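Local coordinates for protein Alpha/beta hydrolase (Pseudomonas aeruginosa PAO1, PDB 4R1D) that binds calcium and probably acts as a lipase effector of the H2 type VI secretion system, held in check by its immunity partner Tli4, at residues 174-179 and 184-189. Residues are numbered along the deposited sequence; the frame is centred on the assembly and turned at random.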
ATOM      1  N   SER A 174     -32.554 -17.114  -4.653  1.00 22.24           N
ATOM      2  CA  SER A 174     -32.186 -18.049  -3.593  1.00 23.69           C
ATOM      3  C   SER A 174     -32.538 -17.536  -2.186  1.00 22.18           C
ATOM      4  O   SER A 174     -32.306 -16.371  -1.864  1.00 22.14           O
ATOM      5  CB  SER A 174     -30.681 -18.355  -3.707  1.00 19.66           C
ATOM      6  OG  SER A 174     -30.287 -19.326  -2.769  1.00 26.08           O
ATOM      7  N   PRO A 175     -33.129 -18.399  -1.336  1.00 20.25           N
ATOM      8  CA  PRO A 175     -33.321 -17.961   0.052  1.00 21.68           C
ATOM      9  C   PRO A 175     -31.967 -17.632   0.667  1.00 16.32           C
ATOM     10  O   PRO A 175     -31.047 -18.418   0.513  1.00 22.68           O
ATOM     11  CB  PRO A 175     -33.920 -19.200   0.720  1.00 21.48           C
ATOM     12  CG  PRO A 175     -34.647 -19.897  -0.403  1.00 25.71           C
ATOM     13  CD  PRO A 175     -33.771 -19.697  -1.605  1.00 26.67           C
ATOM     14  N   PRO A 176     -31.840 -16.479   1.343  1.00 19.18           N
ATOM     15  CA  PRO A 176     -30.539 -16.070   1.887  1.00 16.77           C
ATOM     16  C   PRO A 176     -29.886 -17.132   2.773  1.00 17.02           C
ATOM     17  O   PRO A 176     -28.665 -17.257   2.764  1.00 17.04           O
ATOM     18  CB  PRO A 176     -30.873 -14.811   2.693  1.00 21.63           C
ATOM     19  CG  PRO A 176     -32.096 -14.252   2.021  1.00 21.02           C
ATOM     20  CD  PRO A 176     -32.873 -15.443   1.514  1.00 17.72           C
ATOM     21  N   GLY A 177     -30.683 -17.910   3.500  1.00 18.92           N
ATOM     22  CA  GLY A 177     -30.132 -18.952   4.349  1.00 23.03           C
ATOM     23  C   GLY A 177     -29.362 -20.000   3.566  1.00 19.16           C
ATOM     24  O   GLY A 177     -28.365 -20.549   4.041  1.00 19.44           O
ATOM     25  N   ASP A 178     -29.839 -20.281   2.360  1.00 18.17           N
ATOM     26  CA  ASP A 178     -29.202 -21.249   1.485  1.00 19.43           C
ATOM     27  C   ASP A 178     -27.781 -20.776   1.160  1.00 18.37           C
ATOM     28  O   ASP A 178     -26.906 -21.586   0.849  1.00 20.11           O
ATOM     29  CB  ASP A 178     -29.988 -21.368   0.181  1.00 18.24           C
ATOM     30  CG  ASP A 178     -31.278 -22.175   0.327  1.00 23.76           C
ATOM     31  OD1 ASP A 178     -31.664 -22.507   1.460  1.00 24.34           O
ATOM     32  OD2 ASP A 178     -31.902 -22.467  -0.718  1.00 25.42           O
ATOM     33  N   GLN A 179     -27.583 -19.458   1.216  1.00 16.09           N
ATOM     34  CA  GLN A 179     -26.308 -18.819   0.854  1.00 14.41           C
ATOM     35  C   GLN A 179     -25.439 -18.562   2.090  1.00 17.58           C
ATOM     36  O   GLN A 179     -24.398 -17.889   2.014  1.00 16.38           O
ATOM     37  CB  GLN A 179     -26.561 -17.477   0.156  1.00 16.43           C
ATOM     38  CG  GLN A 179     -27.374 -17.556  -1.130  1.00 15.78           C
ATOM     39  CD  GLN A 179     -26.568 -18.070  -2.309  1.00 18.53           C
ATOM     40  OE1 GLN A 179     -25.342 -17.938  -2.344  1.00 18.68           O
ATOM     41  NE2 GLN A 179     -27.258 -18.654  -3.295  1.00 19.62           N
ATOM     42  N   GLY A 184     -30.752 -13.789   9.866  1.00 20.36           N
ATOM     43  CA  GLY A 184     -32.112 -14.293   9.790  1.00 24.27           C
ATOM     44  C   GLY A 184     -33.166 -13.220   9.623  1.00 27.72           C
ATOM     45  O   GLY A 184     -34.356 -13.487   9.769  1.00 30.98           O
ATOM     46  N   LYS A 185     -32.734 -12.004   9.310  1.00 21.59           N
ATOM     47  CA  LYS A 185     -33.654 -10.880   9.191  1.00 22.53           C
ATOM     48  C   LYS A 185     -34.094 -10.660   7.740  1.00 31.22           C
ATOM     49  O   LYS A 185     -35.279 -10.498   7.457  1.00 26.75           O
ATOM     50  CB  LYS A 185     -33.040  -9.614   9.800  1.00 25.94           C
ATOM     51  CG  LYS A 185     -32.759  -9.744  11.313  1.00 33.49           C
ATOM     52  CD  LYS A 185     -32.056  -8.520  11.919  1.00 36.44           C
ATOM     53  CE  LYS A 185     -30.602  -8.382  11.451  1.00 31.24           C
ATOM     54  NZ  LYS A 185     -29.810  -7.368  12.239  1.00 33.47           N
ATOM     55  N   VAL A 186     -33.145 -10.687   6.813  1.00 23.38           N
ATOM     56  CA  VAL A 186     -33.473 -10.365   5.432  1.00 20.53           C
ATOM     57  C   VAL A 186     -34.085 -11.544   4.696  1.00 19.65           C
ATOM     58  O   VAL A 186     -33.898 -12.696   5.072  1.00 20.49           O
ATOM     59  CB  VAL A 186     -32.246  -9.840   4.659  1.00 18.65           C
ATOM     60  CG1 VAL A 186     -31.700  -8.600   5.324  1.00 20.60           C
ATOM     61  CG2 VAL A 186     -31.186 -10.913   4.546  1.00 20.27           C
ATOM     62  N   GLY A 187     -34.836 -11.254   3.642  1.00 18.83           N
ATOM     63  CA  GLY A 187     -35.513 -12.306   2.908  1.00 19.97           C
ATOM     64  C   GLY A 187     -35.030 -12.365   1.476  1.00 20.09           C
ATOM     65  O   GLY A 187     -34.174 -11.579   1.078  1.00 19.89           O
ATOM     66  N   PRO A 188     -35.573 -13.300   0.691  1.00 20.72           N
ATOM     67  CA  PRO A 188     -35.134 -13.445  -0.699  1.00 18.41           C
ATOM     68  C   PRO A 188     -35.498 -12.217  -1.514  1.00 21.54           C
ATOM     69  O   PRO A 188     -36.402 -11.470  -1.136  1.00 18.57           O
ATOM     70  CB  PRO A 188     -35.940 -14.650  -1.195  1.00 22.21           C
ATOM     71  CG  PRO A 188     -37.141 -14.686  -0.309  1.00 24.19           C
ATOM     72  CD  PRO A 188     -36.638 -14.260   1.035  1.00 23.43           C
ATOM     73  N   ILE A 189     -34.783 -12.013  -2.614  1.00 19.37           N
ATOM     74  CA  ILE A 189     -35.153 -11.007  -3.592  1.00 16.32           C
ATOM     75  C   ILE A 189     -36.463 -11.459  -4.239  1.00 17.39           C
ATOM     76  O   ILE A 189     -36.657 -12.656  -4.474  1.00 20.20           O
ATOM     77  CB  ILE A 189     -34.061 -10.881  -4.668  1.00 20.47           C
ATOM     78  CG1 ILE A 189     -32.826 -10.175  -4.097  1.00 19.21           C
ATOM     79  CG2 ILE A 189     -34.575 -10.141  -5.888  1.00 19.71           C
ATOM     80  CD1 ILE A 189     -31.549 -10.393  -4.920  1.00 17.59           C
TER
HETATM   81  O   HOH W   1     -32.733 -13.864  -2.926  1.00 17.23           O
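Pro176 leads the way across this contact, pushing the CG-CD side of its ring against the peptide between Gly187 and Pro188. CG comes to 3.5 Å from Gly187 O, and CD lies equally near Pro188 N, so the ring packs on a peptide unit as much as on side chains. Pro188 adds its own ring, whose CD sits 4.0 Å from CD of Pro176, while CB of Pro188 lies 4.1 Å from Ser174 O, a loose contact. Farther along, Val186 stands with CG2 4.3 Å from CG of Pro176, a looser apolar touch; its two methyls straddle the backbone N (chi1 -59°), and CG2 is the branch nearer the proline.

The polar link between 174-179 and 184-189 runs through one water. It donates to Ser174 O and accepts from Ile189 N, 2.8 Å away on each side, tying the start of one segment to the end of the other.

Within 174-179, a short 3-10 turn carries Pro176 at its beginning, and Asp178 N bonds back to Pro175 O. The side chain of Gln179 reaches back to Ser174: its NE2 gives a nearly straight bond (166°) to Ser174 OG, which lies close to the amide plane.

Both segments belong to the long surface loop between strand 163-164 and helix 191-197, away from the calcium site. Helix 542-556 backs the contact: Tyr550 touches Pro176, Val186 and Ile189 and hydrogen-bonds Gly187 O, while Lys554 donates through NZ to Pro188 O. Strand 515-519, at an edge of the parallel sheet, meets Val186 through Ala515 and Gln179 through Phe517.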